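Local atomic coordinates of putative HpcE protein (Mycolicibacterium smegmatis, PDB entry 6V77), a protein that belongs to the fumarylacetoacetate hydrolase (FAH) family and binds a zinc ion through acidic side chains of its beta-rich C-terminal domain. Residues B[67-72]-B[99-104]; B[95-100]-B[150-155]; B[156-161]-B[168-173]. All coordinates share one frame; numbering follows the deposited sequence.

In the fold
From the N terminus, the chain first enters contact 1 at 67-72, on the way from strand 62-63 to strand 72-76. That contact closes when 99-104 packs against it, with 26 residues between the two segments. Contact 2 starts at 95-100 and shares Lys-99 and Phe-100 with contact 1, so the two loops overlap at their ends; it closes at 150-155, on strand 144-155. Helix 156-160 follows directly and opens contact 3, a short loop closed by 168-173. The centres of contacts 2 and 3 lie about 9 Å apart, and both join their segments at the zinc site, where Lys-171 bonds to Asp-152 and Ser-154. Contact 1, apolar packing before strand 72-76, meets the site through the shared Lys-99.

Contact 1 (B[67-72]-B[99-104]); sequences PLPRQV and KFVSSI
Val-101 turns its CG2 methyl into the bend of 67-72, where it meets Pro-69 CD at 3.6 Å and Leu-68 CD1 at 3.7 Å. Its chi1 of 77° places CG1 between the backbone N and the carbonyl carbon and leaves CG2 anti to N, directed at the proline ring. Leu-68 starts out away from 99-104, but chi1 (-169°) and chi2 (53°) together bring CD1 back across both Val-101 methyls. Ile-104 is extended beyond CG1; its CD1 abuts Pro-69 CG at 3.7 Å and meets Val-72 CG2 tip to tip at 3.9 Å. Val-72 also sets CG1 3.5 Å from Lys-99 O. No direct hydrogen bond crosses between the segments; a water lies 3.1 Å from Pro-67 O and likewise from Ile-104 O. On the 99-104 side the turn is held by Phe-100 O, which accepts from both Ser-103 N and Ser-103 OG, the latter at 2.6 Å and in the carbonyl plane. Gln-71 and Ser-102 bond to Ser-102 and Gln-71 of the second subunit. The arrangement is apolar packing of a 3-10 turn against the loop leading into strand 72-76, at the dimer interface of this FAH-family fold.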
loop_
_atom_site.group_PDB
_atom_site.type_symbol
_atom_site.label_atom_id
_atom_site.label_comp_id
_atom_site.label_asym_id
_atom_site.label_seq_id
_atom_site.Cartn_x
_atom_site.Cartn_y
_atom_site.Cartn_z
ATOM N N PRO B 67 -2.535 1.154 -12.805
ATOM C CA PRO B 67 -1.102 1.343 -12.534
ATOM C C PRO B 67 -0.803 2.028 -11.200
ATOM O O PRO B 67 0.332 1.917 -10.712
ATOM C CB PRO B 67 -0.643 2.212 -13.712
ATOM C CG PRO B 67 -1.866 3.006 -14.080
ATOM C CD PRO B 67 -3.046 2.091 -13.825
ATOM N N LEU B 68 -1.765 2.727 -10.585
ATOM C CA LEU B 68 -1.498 3.437 -9.325
ATOM C C LEU B 68 -2.663 3.272 -8.346
ATOM O O LEU B 68 -3.290 4.252 -7.918
ATOM C CB LEU B 68 -1.199 4.913 -9.594
ATOM C CG LEU B 68 -0.647 5.701 -8.386
ATOM C CD1 LEU B 68 0.585 5.050 -7.737
ATOM C CD2 LEU B 68 -0.349 7.153 -8.743
ATOM N N PRO B 69 -2.951 2.037 -7.936
ATOM C CA PRO B 69 -4.032 1.829 -6.970
ATOM C C PRO B 69 -3.673 2.461 -5.629
ATOM O O PRO B 69 -2.520 2.446 -5.204
ATOM C CB PRO B 69 -4.147 0.303 -6.867
ATOM C CG PRO B 69 -2.777 -0.207 -7.316
ATOM C CD PRO B 69 -2.292 0.773 -8.334
ATOM N N ARG B 70 -4.686 3.030 -4.968
ATOM C CA ARG B 70 -4.460 3.569 -3.630
ATOM C C ARG B 70 -4.108 2.472 -2.632
ATOM O O ARG B 70 -3.287 2.688 -1.730
ATOM C CB ARG B 70 -5.700 4.343 -3.189
ATOM C CG ARG B 70 -5.844 5.608 -4.006
ATOM C CD ARG B 70 -7.256 6.170 -3.949
ATOM N NE ARG B 70 -7.456 6.964 -2.756
ATOM C CZ ARG B 70 -8.537 7.719 -2.547
ATOM N NH1 ARG B 70 -9.502 7.775 -3.462
ATOM N NH2 ARG B 70 -8.655 8.422 -1.429
ATOM N N GLN B 71 -4.743 1.303 -2.758
ATOM C CA GLN B 71 -4.507 0.176 -1.870
ATOM C C GLN B 71 -4.383 -1.066 -2.733
ATOM O O GLN B 71 -5.137 -1.215 -3.698
ATOM C CB GLN B 71 -5.658 -0.012 -0.871
ATOM C CG GLN B 71 -5.835 1.206 0.038
ATOM C CD GLN B 71 -7.072 1.124 0.928
ATOM O OE1 GLN B 71 -6.985 1.382 2.137
ATOM N NE2 GLN B 71 -8.222 0.768 0.345
ATOM N N VAL B 72 -3.432 -1.934 -2.384
ATOM C CA VAL B 72 -3.239 -3.230 -3.047
ATOM C C VAL B 72 -3.402 -4.301 -1.988
ATOM O O VAL B 72 -2.653 -4.323 -0.998
ATOM C CB VAL B 72 -1.846 -3.345 -3.682
ATOM C CG1 VAL B 72 -1.646 -4.755 -4.268
ATOM C CG2 VAL B 72 -1.628 -2.258 -4.725
ATOM N N LYS B 99 1.326 -5.763 -2.057
ATOM C CA LYS B 99 2.419 -5.713 -3.018
ATOM C C LYS B 99 2.584 -4.234 -3.340
ATOM O O LYS B 99 1.658 -3.610 -3.873
ATOM C CB LYS B 99 2.103 -6.568 -4.251
ATOM C CG LYS B 99 2.182 -8.078 -3.950
ATOM C CD LYS B 99 1.434 -8.964 -4.976
ATOM C CE LYS B 99 2.150 -9.032 -6.313
ATOM N NZ LYS B 99 3.553 -9.527 -6.218
ATOM N N PHE B 100 3.722 -3.659 -2.948
ATOM C CA PHE B 100 3.846 -2.202 -2.987
ATOM C C PHE B 100 3.751 -1.692 -4.420
ATOM O O PHE B 100 4.181 -2.365 -5.360
ATOM C CB PHE B 100 5.152 -1.772 -2.316
ATOM C CG PHE B 100 5.152 -2.007 -0.818
ATOM C CD1 PHE B 100 4.365 -1.195 0.015
ATOM C CD2 PHE B 100 5.863 -3.051 -0.252
ATOM C CE1 PHE B 100 4.333 -1.407 1.381
ATOM C CE2 PHE B 100 5.839 -3.268 1.123
ATOM C CZ PHE B 100 5.066 -2.441 1.938
ATOM N N VAL B 101 3.134 -0.514 -4.586
ATOM C CA VAL B 101 2.757 -0.053 -5.919
ATOM C C VAL B 101 3.959 0.155 -6.842
ATOM O O VAL B 101 3.820 0.022 -8.064
ATOM C CB VAL B 101 1.884 1.230 -5.815
ATOM C CG1 VAL B 101 2.707 2.480 -5.507
ATOM C CG2 VAL B 101 1.055 1.416 -7.070
ATOM N N SER B 102 5.151 0.420 -6.300
ATOM C CA SER B 102 6.319 0.577 -7.157
ATOM C C SER B 102 6.671 -0.706 -7.911
ATOM O O SER B 102 7.422 -0.624 -8.881
ATOM C CB SER B 102 7.560 1.025 -6.368
ATOM O OG SER B 102 7.848 0.144 -5.299
ATOM N N SER B 103 6.149 -1.865 -7.486
ATOM C CA SER B 103 6.398 -3.143 -8.153
ATOM C C SER B 103 5.390 -3.453 -9.244
ATOM O O SER B 103 5.554 -4.454 -9.952
ATOM C CB SER B 103 6.373 -4.295 -7.138
ATOM O OG SER B 103 5.054 -4.503 -6.654
ATOM N N ILE B 104 4.339 -2.654 -9.383
ATOM C CA ILE B 104 3.296 -2.955 -10.357
ATOM C C ILE B 104 3.765 -2.507 -11.732
ATOM O O ILE B 104 4.265 -1.388 -11.901
ATOM C CB ILE B 104 1.972 -2.280 -9.961
ATOM C CG1 ILE B 104 1.370 -3.006 -8.756
ATOM C CG2 ILE B 104 0.985 -2.262 -11.162
ATOM C CD1 ILE B 104 0.080 -2.379 -8.228
HETATM O O HOH W 1 2.306 0.789 -12.759
#

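Contact 2 (B[95-100]-B[150-155]); sequences VIFTKF and GQDLSE. With ZN (zinc ion), chain L.
Lys-99 and Asp-152 form the ionic part of this contact: NZ donates to OD1 in a salt bridge of 2.6 Å. The ammonium meets OD1 on its anti side, 34° out of the carboxylate plane. Bent at chi3 and chi4, the lysine chain crosses the carboxylate and brings CD to 3.3 Å from the same OD1. NZ has further acceptors in Lys-171 O and Phe-176 O, which fix its position.

Metal coordination uses the other oxygen. Asp-152 OD2 binds the zinc ion at 2.4 Å, and a water binds the metal at 2.1 Å; Glu-121 and Glu-123 supply the remaining protein ligands. OD1 thus faces Lys-99, while OD2 takes the zinc ion and Lys-171 NZ.

Van der Waals contact comes from Phe-97, whose CE1 lies 4.0 Å from Asp-152 OD2. The oxygen sits at the ring edge, near its plane, and ring and carboxylate planes are 37° apart.

Among backbone-directed bonds, Ser-154 OG donates to Asp-152 O at 2.9 Å. The whole is a second-shell lysine beside a two-glutamate, one-aspartate metal site, the acidic metal centre characteristic of the FAH family.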
loop_
_atom_site.group_PDB
_atom_site.type_symbol
_atom_site.label_atom_id
_atom_site.label_comp_id
_atom_site.label_asym_id
_atom_site.label_seq_id
_atom_site.Cartn_x
_atom_site.Cartn_y
_atom_site.Cartn_z
ATOM N N VAL B 95 -5.740 -14.508 4.358
ATOM C CA VAL B 95 -4.418 -14.027 4.748
ATOM C C VAL B 95 -4.095 -12.834 3.857
ATOM O O VAL B 95 -4.046 -12.973 2.632
ATOM C CB VAL B 95 -3.367 -15.137 4.582
ATOM C CG1 VAL B 95 -1.988 -14.616 4.934
ATOM C CG2 VAL B 95 -3.722 -16.358 5.430
ATOM N N ILE B 96 -3.912 -11.651 4.449
ATOM C CA ILE B 96 -3.852 -10.416 3.669
ATOM C C ILE B 96 -2.496 -9.737 3.855
ATOM O O ILE B 96 -2.061 -9.489 4.989
ATOM C CB ILE B 96 -4.995 -9.449 4.043
ATOM C CG1 ILE B 96 -6.372 -10.122 3.824
ATOM C CG2 ILE B 96 -4.847 -8.151 3.253
ATOM C CD1 ILE B 96 -6.671 -10.542 2.375
ATOM N N PHE B 97 -1.855 -9.399 2.739
ATOM C CA PHE B 97 -0.647 -8.581 2.751
ATOM C C PHE B 97 -0.735 -7.635 1.559
ATOM O O PHE B 97 -1.804 -7.435 0.975
ATOM C CB PHE B 97 0.626 -9.446 2.750
ATOM C CG PHE B 97 0.598 -10.554 1.757
ATOM C CD1 PHE B 97 1.089 -10.363 0.481
ATOM C CD2 PHE B 97 0.088 -11.796 2.096
ATOM C CE1 PHE B 97 1.059 -11.401 -0.451
ATOM C CE2 PHE B 97 0.046 -12.832 1.162
ATOM C CZ PHE B 97 0.529 -12.635 -0.103
ATOM N N THR B 98 0.371 -6.995 1.207
ATOM C CA THR B 98 0.294 -6.058 0.095
ATOM C C THR B 98 1.439 -6.337 -0.869
ATOM O O THR B 98 2.368 -7.093 -0.574
ATOM C CB THR B 98 0.311 -4.587 0.577
ATOM O OG1 THR B 98 -0.115 -3.732 -0.499
ATOM C CG2 THR B 98 1.721 -4.178 1.051
ATOM N N LYS B 99 1.326 -5.763 -2.057
ATOM C CA LYS B 99 2.419 -5.713 -3.018
ATOM C C LYS B 99 2.584 -4.234 -3.340
ATOM O O LYS B 99 1.658 -3.610 -3.873
ATOM C CB LYS B 99 2.103 -6.568 -4.251
ATOM C CG LYS B 99 2.182 -8.078 -3.950
ATOM C CD LYS B 99 1.434 -8.964 -4.976
ATOM C CE LYS B 99 2.150 -9.032 -6.313
ATOM N NZ LYS B 99 3.553 -9.527 -6.218
ATOM N N PHE B 100 3.722 -3.659 -2.948
ATOM C CA PHE B 100 3.846 -2.202 -2.987
ATOM C C PHE B 100 3.751 -1.692 -4.420
ATOM O O PHE B 100 4.181 -2.365 -5.360
ATOM C CB PHE B 100 5.152 -1.772 -2.316
ATOM C CG PHE B 100 5.152 -2.007 -0.818
ATOM C CD1 PHE B 100 4.365 -1.195 0.015
ATOM C CD2 PHE B 100 5.863 -3.051 -0.252
ATOM C CE1 PHE B 100 4.333 -1.407 1.381
ATOM C CE2 PHE B 100 5.839 -3.268 1.123
ATOM C CZ PHE B 100 5.066 -2.441 1.938
ATOM N N GLY B 150 -2.648 -11.620 -13.413
ATOM C CA GLY B 150 -1.498 -11.154 -12.654
ATOM C C GLY B 150 -0.546 -12.284 -12.305
ATOM O O GLY B 150 -0.892 -13.469 -12.368
ATOM N N GLN B 151 0.673 -11.883 -11.940
ATOM C CA GLN B 151 1.664 -12.753 -11.317
ATOM C C GLN B 151 1.976 -12.173 -9.951
ATOM O O GLN B 151 2.191 -10.966 -9.833
ATOM C CB GLN B 151 2.947 -12.825 -12.134
ATOM C CG GLN B 151 2.983 -13.979 -13.141
ATOM C CD GLN B 151 3.134 -15.340 -12.482
ATOM O OE1 GLN B 151 3.708 -15.461 -11.397
ATOM N NE2 GLN B 151 2.630 -16.385 -13.153
ATOM N N ASP B 152 1.976 -13.010 -8.921
ATOM C CA ASP B 152 2.527 -12.595 -7.628
ATOM C C ASP B 152 3.912 -13.223 -7.495
ATOM O O ASP B 152 4.109 -14.220 -6.802
ATOM C CB ASP B 152 1.612 -12.996 -6.475
ATOM C CG ASP B 152 2.161 -12.578 -5.128
ATOM O OD1 ASP B 152 3.121 -11.773 -5.086
ATOM O OD2 ASP B 152 1.640 -13.028 -4.094
ATOM N N LEU B 153 4.886 -12.628 -8.188
ATOM C CA LEU B 153 6.247 -13.152 -8.127
ATOM C C LEU B 153 6.784 -12.938 -6.721
ATOM O O LEU B 153 6.531 -11.903 -6.105
ATOM C CB LEU B 153 7.139 -12.465 -9.158
ATOM C CG LEU B 153 6.671 -12.714 -10.593
ATOM C CD1 LEU B 153 7.394 -11.811 -11.578
ATOM C CD2 LEU B 153 6.963 -14.173 -10.929
ATOM N N SER B 154 7.518 -13.924 -6.214
ATOM C CA SER B 154 7.836 -13.991 -4.789
ATOM C C SER B 154 9.268 -14.451 -4.605
ATOM O O SER B 154 9.611 -15.559 -5.024
ATOM C CB SER B 154 6.884 -14.958 -4.069
ATOM O OG SER B 154 5.509 -14.646 -4.347
ATOM N N GLU B 155 10.086 -13.649 -3.923
ATOM C CA GLU B 155 11.426 -14.094 -3.546
ATOM C C GLU B 155 11.290 -14.833 -2.214
ATOM O O GLU B 155 11.180 -14.214 -1.153
ATOM C CB GLU B 155 12.390 -12.908 -3.482
ATOM C CG GLU B 155 13.846 -13.329 -3.531
ATOM C CD GLU B 155 14.244 -14.015 -2.263
ATOM O OE1 GLU B 155 14.340 -13.317 -1.231
ATOM O OE2 GLU B 155 14.394 -15.250 -2.279
HETATM ZN ZN ZN L . 0.076 -14.819 -3.982
HETATM O O HOH W 2 -1.328 -13.280 -3.455
#

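Contact 3 (B[156-161]-B[168-173]); sequences RDLQLA and SLAKSH. With SO4 (sulfate ion), chain O; EDO (1,2-ethanediol), chain K.
Sulfate O2 is gripped by three side chains from both segments: Arg-156 NH1 at 2.8 Å, Lys-171 NZ at 2.8 Å and Gln-159 NE2 at 3.1 Å. The arginine comes with its guanidinium edge, the oxygen lying in the guanidinium plane, although the N-H...O angle at NH1 is a bent 136°. NH1 also donates to Gln-159 OE1, more straightly at 160°, on a lone pair and in the amide plane. That bond fixes the rotation of the amide, leaving NE2 turned to the sulfate. Gln-159 reaches this position because its chain is extended beyond CG, while Lys-171, extended through chi2 and chi3, bends at chi4 (-72°) to bring NZ in. The 3.9 Å between Arg-156 NH1 and Lys-171 NZ is thus bridged by the anion, which probably comes from the crystallisation liquor and is also bonded by His-82.

Below this polar cluster the segments pack closely. Ala-170 CB sits 3.4 Å from Gln-159 N and 3.6 Å from Gln-159 CB, against the helix backbone. Leu-158 lays CD2 over the backbone of Ala-170, 3.8 Å from its N.

Arg-156 forms salt bridges with Asp-119 and with the zinc ligand Glu-121; Lys-171 NZ bonds to Ser-154 and to the zinc ligand Asp-152. Helix 156-160 follows strand 144-155, with Glu-155 as its N-cap, and 168-173 lies between this helix and strand 95-97, leading on to strand 177-185; Leu-158 and Leu-169 also pack on Tyr-224 of the second subunit.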
loop_
_atom_site.group_PDB
_atom_site.type_symbol
_atom_site.label_atom_id
_atom_site.label_comp_id
_atom_site.label_asym_id
_atom_site.label_seq_id
_atom_site.Cartn_x
_atom_site.Cartn_y
_atom_site.Cartn_z
ATOM N N ARG B 156 11.319 -16.176 -2.260
ATOM C CA ARG B 156 10.899 -16.951 -1.093
ATOM C C ARG B 156 11.861 -16.831 0.083
ATOM O O ARG B 156 11.434 -17.018 1.229
ATOM C CB ARG B 156 10.729 -18.423 -1.454
ATOM C CG ARG B 156 9.692 -18.651 -2.537
ATOM C CD ARG B 156 8.264 -18.317 -2.056
ATOM N NE ARG B 156 7.302 -18.930 -2.972
ATOM C CZ ARG B 156 6.013 -18.622 -3.053
ATOM N NH1 ARG B 156 5.477 -17.674 -2.278
ATOM N NH2 ARG B 156 5.252 -19.267 -3.933
ATOM N N ASP B 157 13.152 -16.569 -0.161
ATOM C CA ASP B 157 14.092 -16.473 0.957
ATOM C C ASP B 157 13.704 -15.323 1.879
ATOM O O ASP B 157 13.541 -15.505 3.092
ATOM C CB ASP B 157 15.535 -16.282 0.462
ATOM C CG ASP B 157 16.059 -17.462 -0.335
ATOM O OD1 ASP B 157 15.414 -18.536 -0.336
ATOM O OD2 ASP B 157 17.130 -17.305 -0.966
ATOM N N LEU B 158 13.563 -14.127 1.313
ATOM C CA LEU B 158 13.127 -12.971 2.097
ATOM C C LEU B 158 11.728 -13.184 2.657
ATOM O O LEU B 158 11.430 -12.765 3.783
ATOM C CB LEU B 158 13.158 -11.715 1.228
ATOM C CG LEU B 158 12.752 -10.382 1.878
ATOM C CD1 LEU B 158 13.645 -10.100 3.070
ATOM C CD2 LEU B 158 12.825 -9.242 0.871
ATOM N N GLN B 159 10.848 -13.817 1.878
ATOM C CA GLN B 159 9.451 -13.944 2.287
ATOM C C GLN B 159 9.318 -14.695 3.604
ATOM O O GLN B 159 8.458 -14.368 4.429
ATOM C CB GLN B 159 8.632 -14.660 1.207
ATOM C CG GLN B 159 7.131 -14.642 1.530
ATOM C CD GLN B 159 6.300 -15.530 0.604
ATOM O OE1 GLN B 159 6.689 -15.804 -0.535
ATOM N NE2 GLN B 159 5.143 -15.970 1.095
ATOM N N LEU B 160 10.151 -15.709 3.812
ATOM C CA LEU B 160 10.012 -16.605 4.951
ATOM C C LEU B 160 11.061 -16.401 6.031
ATOM O O LEU B 160 11.052 -17.132 7.027
ATOM C CB LEU B 160 10.047 -18.054 4.461
ATOM C CG LEU B 160 8.993 -18.302 3.386
ATOM C CD1 LEU B 160 9.087 -19.721 2.836
ATOM C CD2 LEU B 160 7.631 -18.059 3.966
ATOM N N ALA B 161 11.955 -15.424 5.882
ATOM C CA ALA B 161 13.074 -15.301 6.803
ATOM C C ALA B 161 12.702 -14.497 8.047
ATOM O O ALA B 161 11.751 -13.712 8.054
ATOM C CB ALA B 161 14.271 -14.641 6.112
ATOM N N SER B 168 5.175 -9.006 2.292
ATOM C CA SER B 168 4.964 -7.998 1.252
ATOM C C SER B 168 6.251 -7.664 0.502
ATOM O O SER B 168 6.246 -7.563 -0.727
ATOM C CB SER B 168 4.377 -6.718 1.860
ATOM O OG SER B 168 3.134 -6.992 2.466
ATOM N N LEU B 169 7.339 -7.426 1.225
ATOM C CA LEU B 169 8.542 -6.896 0.589
ATOM C C LEU B 169 9.110 -7.883 -0.425
ATOM O O LEU B 169 9.489 -7.489 -1.536
ATOM C CB LEU B 169 9.589 -6.555 1.654
ATOM C CG LEU B 169 10.572 -5.454 1.266
ATOM C CD1 LEU B 169 9.853 -4.142 0.974
ATOM C CD2 LEU B 169 11.656 -5.275 2.346
ATOM N N ALA B 170 9.126 -9.173 -0.077
ATOM C CA ALA B 170 9.608 -10.218 -0.983
ATOM C C ALA B 170 8.802 -10.318 -2.267
ATOM O O ALA B 170 9.288 -10.896 -3.258
ATOM C CB ALA B 170 9.564 -11.571 -0.282
ATOM N N LYS B 171 7.571 -9.814 -2.257
ATOM C CA LYS B 171 6.684 -9.816 -3.408
ATOM C C LYS B 171 6.618 -8.455 -4.082
ATOM O O LYS B 171 5.745 -8.238 -4.921
ATOM C CB LYS B 171 5.296 -10.278 -2.981
ATOM C CG LYS B 171 5.310 -11.727 -2.446
ATOM C CD LYS B 171 4.040 -11.985 -1.650
ATOM C CE LYS B 171 3.881 -13.443 -1.269
ATOM N NZ LYS B 171 3.520 -14.281 -2.468
ATOM N N SER B 172 7.567 -7.555 -3.767
ATOM C CA SER B 172 7.515 -6.178 -4.249
ATOM C C SER B 172 8.826 -5.732 -4.877
ATOM O O SER B 172 9.084 -4.527 -4.970
ATOM C CB SER B 172 7.129 -5.216 -3.115
ATOM O OG SER B 172 5.865 -5.574 -2.606
ATOM N N HIS B 173 9.691 -6.676 -5.270
ATOM C CA HIS B 173 10.833 -6.307 -6.083
ATOM C C HIS B 173 10.361 -5.681 -7.387
ATOM O O HIS B 173 9.207 -5.825 -7.782
ATOM C CB HIS B 173 11.685 -7.538 -6.405
ATOM C CG HIS B 173 12.472 -8.041 -5.240
ATOM N ND1 HIS B 173 13.777 -7.661 -5.005
ATOM C CD2 HIS B 173 12.151 -8.917 -4.258
ATOM C CE1 HIS B 173 14.225 -8.278 -3.926
ATOM N NE2 HIS B 173 13.262 -9.051 -3.457
HETATM S S SO4 O . 1.728 -17.052 -0.780
HETATM O O1 SO4 O . 1.567 -18.502 -0.762
HETATM O O2 SO4 O . 3.094 -16.676 -1.151
HETATM O O3 SO4 O . 0.809 -16.442 -1.743
HETATM O O4 SO4 O . 1.397 -16.520 0.541
HETATM C C1 EDO K . 16.120 -4.923 -6.585
HETATM O O1 EDO K . 15.909 -6.185 -5.928
HETATM C C2 EDO K . 14.843 -4.411 -7.261
HETATM O O2 EDO K . 13.700 -4.817 -6.493
#